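Local coordinates for molybdopterin biosynthesis moeA protein (Pyrococcus horikoshii, PDB 1WU2) that probably takes part in molybdenum cofactor synthesis, as a MoeA-type protein thought to act on molybdopterin when the metal is inserted, at residues Leu18-Glu23 with Phe287-Lys292; Glu28-Arg33 with Val177-Lys182; Ile44-Asp49 with Lys170-Lys175; Thr80-Val85 with Lys99-Leu104. All blocks are in the same frame, centred on the assembly; numbering follows the deposited sequence.

Interaction 1: residues Leu18-Glu23 with Phe287-Lys292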
loop_
_atom_site.group_PDB
_atom_site.type_symbol
_atom_site.label_atom_id
_atom_site.label_comp_id
_atom_site.label_asym_id
_atom_site.label_seq_id
_atom_site.Cartn_x
_atom_site.Cartn_y
_atom_site.Cartn_z
ATOM N N LEU A 18 -19.219 -13.908 3.844
ATOM C CA LEU A 18 -19.130 -13.135 2.598
ATOM C C LEU A 18 -20.359 -13.296 1.701
ATOM O O LEU A 18 -20.709 -12.375 0.969
ATOM C CB LEU A 18 -17.863 -13.504 1.812
ATOM C CG LEU A 18 -16.521 -13.074 2.407
ATOM C CD1 LEU A 18 -15.376 -13.612 1.562
ATOM C CD2 LEU A 18 -16.428 -11.552 2.537
ATOM N N ASP A 19 -21.004 -14.461 1.754
ATOM C CA ASP A 19 -22.272 -14.682 1.058
ATOM C C ASP A 19 -23.368 -13.763 1.613
ATOM O O ASP A 19 -24.291 -13.392 0.891
ATOM C CB ASP A 19 -22.728 -16.146 1.177
ATOM C CG ASP A 19 -21.940 -17.101 0.275
ATOM O OD1 ASP A 19 -21.157 -16.653 -0.595
ATOM O OD2 ASP A 19 -22.052 -18.343 0.378
ATOM N N ASP A 20 -23.263 -13.414 2.893
ATOM C CA ASP A 20 -24.193 -12.483 3.538
ATOM C C ASP A 20 -23.952 -11.020 3.138
ATOM O O ASP A 20 -24.848 -10.185 3.268
ATOM C CB ASP A 20 -24.096 -12.623 5.064
ATOM C CG ASP A 20 -25.324 -12.092 5.786
ATOM O OD1 ASP A 20 -26.441 -12.554 5.481
ATOM O OD2 ASP A 20 -25.268 -11.224 6.681
ATOM N N ILE A 21 -22.743 -10.720 2.663
ATOM C CA ILE A 21 -22.335 -9.358 2.312
ATOM C C ILE A 21 -22.506 -9.099 0.813
ATOM O O ILE A 21 -22.021 -9.869 -0.019
ATOM C CB ILE A 21 -20.857 -9.119 2.727
ATOM C CG1 ILE A 21 -20.660 -9.363 4.230
ATOM C CG2 ILE A 21 -20.400 -7.708 2.341
ATOM C CD1 ILE A 21 -21.247 -8.296 5.139
ATOM N N ASN A 22 -23.188 -8.006 0.478
ATOM C CA ASN A 22 -23.404 -7.614 -0.914
ATOM C C ASN A 22 -22.563 -6.402 -1.302
ATOM O O ASN A 22 -22.167 -5.608 -0.446
ATOM C CB ASN A 22 -24.882 -7.299 -1.151
ATOM C CG ASN A 22 -25.784 -8.485 -0.864
ATOM O OD1 ASN A 22 -25.578 -9.577 -1.391
ATOM N ND2 ASN A 22 -26.787 -8.275 -0.022
ATOM N N GLU A 23 -22.292 -6.273 -2.601
ATOM C CA GLU A 23 -21.637 -5.087 -3.136
ATOM C C GLU A 23 -22.583 -3.896 -3.005
ATOM O O GLU A 23 -23.711 -3.944 -3.491
ATOM C CB GLU A 23 -21.247 -5.292 -4.604
ATOM C CG GLU A 23 -20.320 -4.212 -5.150
ATOM C CD GLU A 23 -19.831 -4.502 -6.557
ATOM O OE1 GLU A 23 -19.192 -5.554 -6.763
ATOM O OE2 GLU A 23 -20.080 -3.677 -7.459
ATOM N N PHE A 287 -14.381 -15.300 17.432
ATOM C CA PHE A 287 -15.045 -14.462 16.433
ATOM C C PHE A 287 -16.383 -15.064 15.989
ATOM O O PHE A 287 -16.489 -16.271 15.776
ATOM C CB PHE A 287 -14.130 -14.258 15.215
ATOM C CG PHE A 287 -14.791 -13.544 14.068
ATOM C CD1 PHE A 287 -14.894 -12.158 14.056
ATOM C CD2 PHE A 287 -15.311 -14.262 13.002
ATOM C CE1 PHE A 287 -15.512 -11.505 12.993
ATOM C CE2 PHE A 287 -15.929 -13.617 11.945
ATOM C CZ PHE A 287 -16.031 -12.237 11.939
ATOM N N GLY A 288 -17.395 -14.208 15.868
ATOM C CA GLY A 288 -18.686 -14.577 15.301
ATOM C C GLY A 288 -19.207 -13.505 14.354
ATOM O O GLY A 288 -18.618 -12.425 14.241
ATOM N N TYR A 289 -20.305 -13.803 13.663
ATOM C CA TYR A 289 -20.926 -12.842 12.757
ATOM C C TYR A 289 -22.391 -13.162 12.453
ATOM O O TYR A 289 -22.762 -14.323 12.289
ATOM C CB TYR A 289 -20.149 -12.758 11.440
ATOM C CG TYR A 289 -20.908 -12.026 10.352
ATOM C CD1 TYR A 289 -20.842 -10.640 10.247
ATOM C CD2 TYR A 289 -21.715 -12.718 9.452
ATOM C CE1 TYR A 289 -21.543 -9.964 9.266
ATOM C CE2 TYR A 289 -22.425 -12.050 8.469
ATOM C CZ TYR A 289 -22.334 -10.671 8.381
ATOM O OH TYR A 289 -23.032 -10.002 7.408
ATOM N N GLY A 290 -23.203 -12.110 12.355
ATOM C CA GLY A 290 -24.594 -12.217 11.950
ATOM C C GLY A 290 -25.258 -10.853 11.807
ATOM O O GLY A 290 -25.004 -9.953 12.607
ATOM N N GLU A 291 -26.107 -10.707 10.791
ATOM C CA GLU A 291 -26.858 -9.468 10.540
ATOM C C GLU A 291 -25.956 -8.241 10.380
ATOM O O GLU A 291 -26.243 -7.176 10.936
ATOM C CB GLU A 291 -27.877 -9.208 11.655
ATOM C CG GLU A 291 -28.734 -10.401 12.027
ATOM C CD GLU A 291 -29.893 -10.009 12.926
ATOM O OE1 GLU A 291 -31.015 -9.838 12.401
ATOM O OE2 GLU A 291 -29.686 -9.861 14.152
ATOM N N LYS A 292 -24.875 -8.401 9.615
ATOM C CA LYS A 292 -23.894 -7.335 9.365
ATOM C C LYS A 292 -23.051 -6.956 10.591
ATOM O O LYS A 292 -22.364 -5.939 10.565
ATOM C CB LYS A 292 -24.571 -6.071 8.799
ATOM C CG LYS A 292 -25.606 -6.316 7.703
ATOM C CD LYS A 292 -25.032 -7.141 6.567
ATOM C CE LYS A 292 -25.909 -7.068 5.327
ATOM N NZ LYS A 292 -26.018 -8.383 4.657
HETATM O O HOH W 1 -26.286 -6.768 2.180
#
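Asp20 is held by Tyr289 and Lys292, which belong to a beta hairpin of strands 288-290 and 293-295. The two-residue turn between these strands, Glu291 and Lys292, has positive phi at both positions, as in a type I' turn. Tyr289 OH donates to Asp20 OD2 at 2.6 Å and uses the anti lone pair of that oxygen. OD2 lies at the ring edge, near its plane, but the carboxylate itself is turned 73° from the ring. Lys292 bends at chi2 and chi4 to bring NZ to Asp20 O, a 2.6 Å hydrogen bond. The same NZ makes a longer salt bridge to Asp20 OD2, at 3.6 Å. Ile21 CD1 packs against the phenol, 3.4 Å from Tyr289 OH. A phenylalanine in place of Tyr289 would probably leave Asp20 OD2 without its short hydrogen bond and dependent on the long salt bridge to Lys292. Further out, Tyr289 stacks edge-to-face with Phe294 and rests on Leu17, while Ile21 packs on Met318 of helix 300-319. Water 1 accepts a bond from Lys292 NZ at 3.0 Å and a weak one from Asn22 ND2.

Interaction 2: residues Glu28-Arg33 with Val177-Lys182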
loop_
_atom_site.group_PDB
_atom_site.type_symbol
_atom_site.label_atom_id
_atom_site.label_comp_id
_atom_site.label_asym_id
_atom_site.label_seq_id
_atom_site.Cartn_x
_atom_site.Cartn_y
_atom_site.Cartn_z
ATOM N N GLU A 28 -20.521 7.811 -6.355
ATOM C CA GLU A 28 -20.405 9.269 -6.347
ATOM C C GLU A 28 -19.215 9.737 -7.186
ATOM O O GLU A 28 -18.233 9.014 -7.351
ATOM C CB GLU A 28 -20.279 9.798 -4.915
ATOM C CG GLU A 28 -18.937 9.528 -4.245
ATOM C CD GLU A 28 -18.931 9.907 -2.778
ATOM O OE1 GLU A 28 -18.315 9.175 -1.979
ATOM O OE2 GLU A 28 -19.540 10.939 -2.418
ATOM N N LYS A 29 -19.307 10.956 -7.704
ATOM C CA LYS A 29 -18.251 11.526 -8.532
ATOM C C LYS A 29 -17.315 12.343 -7.647
ATOM O O LYS A 29 -17.742 13.305 -7.005
ATOM C CB LYS A 29 -18.847 12.401 -9.643
ATOM C CG LYS A 29 -19.002 11.701 -11.001
ATOM C CD LYS A 29 -20.465 11.374 -11.336
ATOM C CE LYS A 29 -20.749 11.461 -12.838
ATOM N NZ LYS A 29 -21.253 12.811 -13.240
ATOM N N VAL A 30 -16.047 11.945 -7.602
ATOM C CA VAL A 30 -15.031 12.664 -6.832
ATOM C C VAL A 30 -14.001 13.271 -7.781
ATOM O O VAL A 30 -13.709 12.689 -8.823
ATOM C CB VAL A 30 -14.328 11.751 -5.797
ATOM C CG1 VAL A 30 -15.348 11.162 -4.828
ATOM C CG2 VAL A 30 -13.518 10.636 -6.477
ATOM N N PRO A 31 -13.449 14.434 -7.427
ATOM C CA PRO A 31 -12.462 15.100 -8.284
ATOM C C PRO A 31 -11.142 14.336 -8.338
ATOM O O PRO A 31 -10.838 13.588 -7.412
ATOM C CB PRO A 31 -12.276 16.465 -7.617
ATOM C CG PRO A 31 -12.645 16.248 -6.202
ATOM C CD PRO A 31 -13.711 15.199 -6.196
ATOM N N LEU A 32 -10.390 14.526 -9.419
ATOM C CA LEU A 32 -9.099 13.861 -9.624
ATOM C C LEU A 32 -8.136 14.038 -8.448
ATOM O O LEU A 32 -7.414 13.110 -8.091
ATOM C CB LEU A 32 -8.437 14.373 -10.912
ATOM C CG LEU A 32 -8.684 13.586 -12.206
ATOM C CD1 LEU A 32 -10.134 13.160 -12.375
ATOM C CD2 LEU A 32 -8.226 14.399 -13.413
ATOM N N ARG A 33 -8.138 15.228 -7.854
ATOM C CA ARG A 33 -7.248 15.552 -6.738
ATOM C C ARG A 33 -7.484 14.680 -5.497
ATOM O O ARG A 33 -6.569 14.476 -4.702
ATOM C CB ARG A 33 -7.397 17.034 -6.368
ATOM C CG ARG A 33 -6.231 17.612 -5.575
ATOM C CD ARG A 33 -4.971 17.839 -6.392
ATOM N NE ARG A 33 -4.108 18.856 -5.788
ATOM C CZ ARG A 33 -3.321 18.665 -4.727
ATOM N NH1 ARG A 33 -3.262 17.484 -4.116
ATOM N NH2 ARG A 33 -2.580 19.670 -4.270
ATOM N N VAL A 177 -14.410 11.485 -11.449
ATOM C CA VAL A 177 -14.526 10.064 -11.778
ATOM C C VAL A 177 -15.491 9.325 -10.833
ATOM O O VAL A 177 -15.432 9.508 -9.617
ATOM C CB VAL A 177 -13.127 9.382 -11.768
ATOM C CG1 VAL A 177 -12.544 9.277 -10.353
ATOM C CG2 VAL A 177 -13.182 8.015 -12.432
ATOM N N PRO A 178 -16.382 8.500 -11.386
ATOM C CA PRO A 178 -17.308 7.721 -10.555
ATOM C C PRO A 178 -16.612 6.614 -9.757
ATOM O O PRO A 178 -15.944 5.763 -10.337
ATOM C CB PRO A 178 -18.287 7.124 -11.574
ATOM C CG PRO A 178 -17.559 7.126 -12.870
ATOM C CD PRO A 178 -16.601 8.265 -12.826
ATOM N N VAL A 179 -16.775 6.651 -8.437
ATOM C CA VAL A 179 -16.233 5.641 -7.533
ATOM C C VAL A 179 -17.307 5.179 -6.549
ATOM O O VAL A 179 -18.308 5.863 -6.342
ATOM C CB VAL A 179 -15.009 6.177 -6.745
ATOM C CG1 VAL A 179 -13.852 6.465 -7.684
ATOM C CG2 VAL A 179 -15.367 7.423 -5.928
ATOM N N LYS A 180 -17.098 4.018 -5.940
ATOM C CA LYS A 180 -18.026 3.506 -4.938
ATOM C C LYS A 180 -18.009 4.394 -3.694
ATOM O O LYS A 180 -16.962 4.919 -3.303
ATOM C CB LYS A 180 -17.662 2.072 -4.538
ATOM C CG LYS A 180 -17.757 1.054 -5.662
ATOM C CD LYS A 180 -19.182 0.597 -5.902
ATOM C CE LYS A 180 -19.219 -0.711 -6.672
ATOM N NZ LYS A 180 -20.611 -1.151 -6.951
ATOM N N VAL A 181 -19.182 4.562 -3.092
ATOM C CA VAL A 181 -19.303 5.203 -1.790
ATOM C C VAL A 181 -18.638 4.290 -0.768
ATOM O O VAL A 181 -18.807 3.071 -0.818
ATOM C CB VAL A 181 -20.787 5.441 -1.409
ATOM C CG1 VAL A 181 -20.933 5.812 0.066
ATOM C CG2 VAL A 181 -21.390 6.529 -2.291
ATOM N N LYS A 182 -17.863 4.888 0.133
ATOM C CA LYS A 182 -17.171 4.151 1.182
ATOM C C LYS A 182 -18.196 3.534 2.122
ATOM O O LYS A 182 -19.049 4.252 2.647
ATOM C CB LYS A 182 -16.264 5.079 1.985
ATOM C CG LYS A 182 -15.163 5.733 1.183
ATOM C CD LYS A 182 -14.140 6.378 2.102
ATOM C CE LYS A 182 -13.044 7.077 1.324
ATOM N NZ LYS A 182 -11.983 7.578 2.236
HETATM O O HOH W 2 -17.977 8.044 0.409
#
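Val30 CG1 stands anti to the carbonyl carbon (chi1 -59°), which leaves CG2 between the backbone N and the carbonyl carbon; Val179 CG2 is placed the same way. The two side chains cross at about a right angle, with Val30 CG2 3.7 Å from Val179 CG2. Val177 lies on the same face and adds its CG1, 4.2 Å from Val30 CG2. Glu28 also points to this face. Its chi1 of 73° and extended chain carry OE1 past Val181 to water 2, which donates to OE1 at 2.7 Å. Water 2 also accepts from Lys182 N, so it bridges the two segments. Arg38 pairs with the same carboxylate oxygen in a salt bridge. Four backbone hydrogen bonds join the strands. Glu28 N donates to Val179 O at 2.9 Å, and Val179 N returns a bond to Glu28 O at 3.0 Å. Val30 and Val177 form the second such pair, in which the bond from Val177 N is the more bent. Lys29 and Pro178 between them are a non-hydrogen-bonded pair with CA atoms 4.4 Å apart. This is a two-stranded antiparallel sheet, made by strands 27-31 and 176-180 from distant parts of the chain.

Interaction 3: residues Ile44-Asp49 with Lys170-Lys175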
loop_
_atom_site.group_PDB
_atom_site.type_symbol
_atom_site.label_atom_id
_atom_site.label_comp_id
_atom_site.label_asym_id
_atom_site.label_seq_id
_atom_site.Cartn_x
_atom_site.Cartn_y
_atom_site.Cartn_z
ATOM N N ILE A 44 -14.043 2.380 -17.283
ATOM C CA ILE A 44 -13.831 3.687 -17.892
ATOM C C ILE A 44 -13.474 3.445 -19.351
ATOM O O ILE A 44 -12.468 2.808 -19.649
ATOM C CB ILE A 44 -12.688 4.443 -17.172
ATOM C CG1 ILE A 44 -13.002 4.622 -15.682
ATOM C CG2 ILE A 44 -12.434 5.795 -17.827
ATOM C CD1 ILE A 44 -14.238 5.449 -15.389
ATOM N N VAL A 45 -14.320 3.933 -20.253
ATOM C CA VAL A 45 -14.103 3.797 -21.688
ATOM C C VAL A 45 -13.736 5.158 -22.266
ATOM O O VAL A 45 -14.440 6.141 -22.047
ATOM C CB VAL A 45 -15.366 3.269 -22.407
ATOM C CG1 VAL A 45 -15.096 3.069 -23.894
ATOM C CG2 VAL A 45 -15.842 1.972 -21.770
ATOM N N THR A 46 -12.627 5.205 -22.993
ATOM C CA THR A 46 -12.190 6.423 -23.668
ATOM C C THR A 46 -13.066 6.746 -24.881
ATOM O O THR A 46 -13.483 5.848 -25.608
ATOM C CB THR A 46 -10.692 6.306 -24.080
ATOM O OG1 THR A 46 -10.271 7.496 -24.748
ATOM C CG2 THR A 46 -10.454 5.216 -25.122
ATOM N N GLU A 47 -13.348 8.033 -25.081
ATOM C CA GLU A 47 -14.053 8.509 -26.270
ATOM C C GLU A 47 -13.069 9.162 -27.254
ATOM O O GLU A 47 -13.477 9.698 -28.284
ATOM C CB GLU A 47 -15.161 9.507 -25.883
ATOM C CG GLU A 47 -16.404 8.884 -25.247
ATOM C CD GLU A 47 -17.049 7.804 -26.109
ATOM O OE1 GLU A 47 -17.510 8.111 -27.225
ATOM O OE2 GLU A 47 -17.088 6.637 -25.673
ATOM N N PHE A 48 -11.779 9.109 -26.926
ATOM C CA PHE A 48 -10.720 9.667 -27.762
ATOM C C PHE A 48 -9.630 8.633 -28.062
ATOM O O PHE A 48 -9.290 7.813 -27.208
ATOM C CB PHE A 48 -10.079 10.871 -27.062
ATOM C CG PHE A 48 -11.068 11.915 -26.602
ATOM C CD1 PHE A 48 -11.569 11.894 -25.305
ATOM C CD2 PHE A 48 -11.484 12.924 -27.462
ATOM C CE1 PHE A 48 -12.475 12.852 -24.876
ATOM C CE2 PHE A 48 -12.390 13.892 -27.039
ATOM C CZ PHE A 48 -12.886 13.855 -25.743
ATOM N N ASP A 49 -9.102 8.679 -29.286
ATOM C CA ASP A 49 -7.865 7.993 -29.645
ATOM C C ASP A 49 -6.678 8.819 -29.150
ATOM O O ASP A 49 -6.650 10.038 -29.334
ATOM C CB ASP A 49 -7.736 7.851 -31.171
ATOM C CG ASP A 49 -8.755 6.911 -31.773
ATOM O OD1 ASP A 49 -8.663 5.694 -31.533
ATOM O OD2 ASP A 49 -9.667 7.295 -32.530
ATOM N N LYS A 170 -7.338 12.155 -16.595
ATOM C CA LYS A 170 -7.205 13.511 -17.119
ATOM C C LYS A 170 -6.955 13.504 -18.625
ATOM O O LYS A 170 -7.378 14.421 -19.327
ATOM C CB LYS A 170 -6.081 14.276 -16.419
ATOM C CG LYS A 170 -6.212 15.789 -16.590
ATOM C CD LYS A 170 -5.065 16.537 -15.949
ATOM C CE LYS A 170 -5.103 18.013 -16.319
ATOM N NZ LYS A 170 -4.278 18.840 -15.390
ATOM N N ALA A 171 -6.274 12.469 -19.115
ATOM C CA ALA A 171 -6.022 12.310 -20.545
ATOM C C ALA A 171 -7.320 12.070 -21.311
ATOM O O ALA A 171 -7.427 12.445 -22.480
ATOM C CB ALA A 171 -5.034 11.162 -20.794
ATOM N N LEU A 172 -8.298 11.458 -20.645
ATOM C CA LEU A 172 -9.612 11.185 -21.229
ATOM C C LEU A 172 -10.616 12.333 -21.018
ATOM O O LEU A 172 -11.747 12.260 -21.491
ATOM C CB LEU A 172 -10.203 9.900 -20.637
ATOM C CG LEU A 172 -9.426 8.573 -20.677
ATOM C CD1 LEU A 172 -10.405 7.401 -20.678
ATOM C CD2 LEU A 172 -8.461 8.468 -21.853
ATOM N N GLY A 173 -10.211 13.375 -20.295
ATOM C CA GLY A 173 -11.063 14.528 -20.046
ATOM C C GLY A 173 -12.109 14.333 -18.958
ATOM O O GLY A 173 -13.154 14.981 -18.985
ATOM N N ILE A 174 -11.834 13.449 -18.001
ATOM C CA ILE A 174 -12.748 13.196 -16.887
ATOM C C ILE A 174 -12.327 14.047 -15.691
ATOM O O ILE A 174 -11.258 13.837 -15.128
ATOM C CB ILE A 174 -12.756 11.692 -16.510
ATOM C CG1 ILE A 174 -13.190 10.838 -17.704
ATOM C CG2 ILE A 174 -13.699 11.430 -15.333
ATOM C CD1 ILE A 174 -12.673 9.419 -17.656
ATOM N N LYS A 175 -13.166 15.012 -15.321
ATOM C CA LYS A 175 -12.888 15.906 -14.197
ATOM C C LYS A 175 -13.231 15.248 -12.863
ATOM O O LYS A 175 -12.483 15.372 -11.889
ATOM C CB LYS A 175 -13.683 17.207 -14.341
ATOM C CG LYS A 175 -13.272 18.066 -15.530
ATOM C CD LYS A 175 -14.122 19.326 -15.617
ATOM C CE LYS A 175 -13.426 20.440 -16.390
ATOM N NZ LYS A 175 -14.017 21.777 -16.081
HETATM O O HOH W 3 -13.279 9.984 -22.455
#
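The Phe48 ring turns its edge to Leu172, whose carbonyl O lies near the ring plane and 3.5 Å from Phe48 CE1. Phe48 also packs on Pro198 of the second subunit. Leu172 O has a firmer partner in water 3, which donates to it at 2.9 Å. The same water accepts a longer bond from Glu47 N and so ties the two backbones together. No direct hydrogen bond crosses between the segments. The rest of the contact is van der Waals packing. Leu172 puts both methyls against Thr46: CD2 is 3.5 Å from Thr46 OG1, and CD1 is 3.6 Å from Thr46 CB. The two side chains meet at about a right angle. Thr46 OG1 stands opposite its own backbone N (chi1 180°), where it donates to Phe48 O at 2.7 Å, in the carbonyl plane and on a lone pair. This bond fixes the rotation of the hydroxyl and links Thr46 to Phe48 within the loop. With a glycine at Thr46, Phe48 O would probably lose this donor and a gap would open beside the Leu172 methyls. Ile44 CG2 closes the other end of the patch, 3.6 Å from Ile174 CD1 and a little further from Leu172 CD1. Val154 of strand 153-155 touches Ile44, Thr46 and Leu172. The chain turn that presents Leu172 and Ile174 follows helix 163-171, where Gly173, with phi 79° and two bonds back into the last turn, forms a Schellman motif.

Interaction 4: residues Thr80-Val85 with Lys99-Leu104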
loop_
_atom_site.group_PDB
_atom_site.type_symbol
_atom_site.label_atom_id
_atom_site.label_comp_id
_atom_site.label_asym_id
_atom_site.label_seq_id
_atom_site.Cartn_x
_atom_site.Cartn_y
_atom_site.Cartn_z
ATOM N N THR A 80 11.737 10.496 -54.989
ATOM C CA THR A 80 11.748 11.929 -55.262
ATOM C C THR A 80 10.984 12.679 -54.168
ATOM O O THR A 80 9.853 12.327 -53.835
ATOM C CB THR A 80 11.125 12.218 -56.648
ATOM O OG1 THR A 80 11.663 11.320 -57.629
ATOM C CG2 THR A 80 11.531 13.598 -57.155
ATOM N N VAL A 81 11.619 13.710 -53.616
ATOM C CA VAL A 81 11.027 14.531 -52.565
ATOM C C VAL A 81 10.194 15.656 -53.187
ATOM O O VAL A 81 10.740 16.638 -53.699
ATOM C CB VAL A 81 12.115 15.119 -51.633
ATOM C CG1 VAL A 81 11.488 15.904 -50.480
ATOM C CG2 VAL A 81 13.012 14.008 -51.094
ATOM N N ILE A 82 8.871 15.493 -53.137
ATOM C CA ILE A 82 7.921 16.463 -53.693
ATOM C C ILE A 82 7.521 17.565 -52.705
ATOM O O ILE A 82 7.025 18.614 -53.117
ATOM C CB ILE A 82 6.640 15.744 -54.196
ATOM C CG1 ILE A 82 5.804 15.231 -53.005
ATOM C CG2 ILE A 82 7.013 14.649 -55.206
ATOM C CD1 ILE A 82 4.973 13.984 -53.271
ATOM N N GLU A 83 7.708 17.321 -51.411
ATOM C CA GLU A 83 7.324 18.296 -50.389
ATOM C C GLU A 83 8.137 18.169 -49.103
ATOM O O GLU A 83 8.624 17.094 -48.760
ATOM C CB GLU A 83 5.833 18.165 -50.059
ATOM C CG GLU A 83 5.337 19.161 -49.016
ATOM C CD GLU A 83 3.843 19.102 -48.782
ATOM O OE1 GLU A 83 3.259 18.005 -48.889
ATOM O OE2 GLU A 83 3.256 20.161 -48.473
ATOM N N GLU A 84 8.276 19.293 -48.408
ATOM C CA GLU A 84 8.797 19.331 -47.052
ATOM C C GLU A 84 7.796 20.088 -46.185
ATOM O O GLU A 84 7.592 21.289 -46.364
ATOM C CB GLU A 84 10.162 20.019 -47.019
ATOM C CG GLU A 84 11.166 19.427 -47.994
ATOM C CD GLU A 84 12.584 19.893 -47.734
ATOM O OE1 GLU A 84 12.766 21.018 -47.220
ATOM O OE2 GLU A 84 13.519 19.129 -48.049
ATOM N N VAL A 85 7.167 19.369 -45.258
ATOM C CA VAL A 85 6.121 19.921 -44.407
ATOM C C VAL A 85 6.770 20.706 -43.269
ATOM O O VAL A 85 7.526 20.128 -42.487
ATOM C CB VAL A 85 5.229 18.799 -43.815
ATOM C CG1 VAL A 85 4.094 19.381 -42.978
ATOM C CG2 VAL A 85 4.671 17.905 -44.920
ATOM N N LYS A 99 7.915 8.105 -54.556
ATOM C CA LYS A 99 7.841 9.446 -53.972
ATOM C C LYS A 99 8.130 9.433 -52.472
ATOM O O LYS A 99 8.203 8.374 -51.849
ATOM C CB LYS A 99 6.462 10.069 -54.220
ATOM C CG LYS A 99 5.995 10.044 -55.674
ATOM C CD LYS A 99 6.594 11.185 -56.481
ATOM C CE LYS A 99 6.068 11.194 -57.914
ATOM N NZ LYS A 99 7.165 11.098 -58.916
ATOM N N ALA A 100 8.282 10.627 -51.907
ATOM C CA ALA A 100 8.614 10.799 -50.494
ATOM C C ALA A 100 8.330 12.234 -50.043
ATOM O O ALA A 100 8.468 13.170 -50.824
ATOM C CB ALA A 100 10.077 10.451 -50.248
ATOM N N ILE A 101 7.934 12.401 -48.783
ATOM C CA ILE A 101 7.618 13.723 -48.235
ATOM C C ILE A 101 8.318 13.917 -46.897
ATOM O O ILE A 101 7.967 13.275 -45.915
ATOM C CB ILE A 101 6.082 13.892 -48.064
ATOM C CG1 ILE A 101 5.400 13.948 -49.433
ATOM C CG2 ILE A 101 5.754 15.156 -47.252
ATOM C CD1 ILE A 101 3.888 13.919 -49.375
ATOM N N LYS A 102 9.305 14.806 -46.862
ATOM C CA LYS A 102 9.990 15.148 -45.617
ATOM C C LYS A 102 9.006 15.607 -44.543
ATOM O O LYS A 102 8.219 16.524 -44.767
ATOM C CB LYS A 102 11.031 16.246 -45.852
ATOM C CG LYS A 102 12.051 16.383 -44.730
ATOM C CD LYS A 102 13.203 17.295 -45.137
ATOM C CE LYS A 102 14.444 17.051 -44.294
ATOM N NZ LYS A 102 14.281 17.589 -42.923
ATOM N N VAL A 103 9.050 14.946 -43.389
ATOM C CA VAL A 103 8.249 15.329 -42.232
ATOM C C VAL A 103 9.116 15.480 -40.985
ATOM O O VAL A 103 10.280 15.090 -40.971
ATOM C CB VAL A 103 7.130 14.297 -41.950
ATOM C CG1 VAL A 103 6.087 14.333 -43.053
ATOM C CG2 VAL A 103 7.697 12.878 -41.781
ATOM N N LEU A 104 8.539 16.070 -39.945
ATOM C CA LEU A 104 9.157 16.117 -38.622
ATOM C C LEU A 104 8.385 15.195 -37.685
ATOM O O LEU A 104 7.307 14.716 -38.031
ATOM C CB LEU A 104 9.146 17.545 -38.078
ATOM C CG LEU A 104 10.017 18.547 -38.846
ATOM C CD1 LEU A 104 9.596 19.979 -38.534
ATOM C CD2 LEU A 104 11.493 18.343 -38.528
#
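Val85 N donates to Lys102 O at 3.1 Å and 171°, a nearly straight bond at the end of a pair of parallel strands. Three other backbone bonds cross the pair, and all are weak. Ala100 N reaches Thr80 O, Ile82 N reaches Ala100 O, and Lys102 N reaches Glu83 O. CA-H...O contacts run beside them, as from Val81 CA to Ala100 O at 3.4 Å. Glu84 and Lys102 lie on the same face but are not a salt bridge, since OE2 and NZ are 5.4 Å apart. Glu84 pairs with Arg124 instead, and Lys102 NZ bonds to Gln119. The two side chains lie against each other, Glu84 CG 3.8 Å from Lys102 CB and Glu84 OE2 3.5 Å from Lys102 CD. Strand 99-103 sits between strands 60-63 and 77-84 in a mixed six-stranded sheet, and the present pair is its parallel one. The register slips at Ile82: two residues lie between Val81 and Glu84, but only Ile101 between their partners Ala100 and Lys102, which is a beta bulge. Ile82 there has CG1 between its own N and carbonyl carbon (chi1 71°), and packs it on Ile101 CG1 at 3.8 Å. Its CG2 meets the aliphatic chain of Lys99, at CD. Ile101 also turns CG2 to Val85 CG2, 3.8 Å away, and to Glu83 CB. On the other face, Val81 and Ala100 both pack on Ile129 of strand 128-131. The Glu83 carboxylate is bound by the backbone N atoms of Lys92 and Glu93.

The first three contacts form a chain of neighbours, and the fourth stands apart. Interaction 1 touches interaction 2 through a salt bridge, Glu23 OE2 to Lys180 NZ at 2.6 Å. Interactions 2 and 3 have centres about 15 Å apart and meet through Leu32, which packs on Lys170 and Ile174, and through Val177 CG2, 4.1 Å from Ile44 CD1. Both also reach the second subunit, by Arg33 to its Glu221 and Lys170 to its Glu196. Interaction 4 lies about 17 Å from interaction 3 and about 45 Å from interaction 1, nearest atoms in each case. Along the chain the four are nested, with 80-85 and 99-104 innermost.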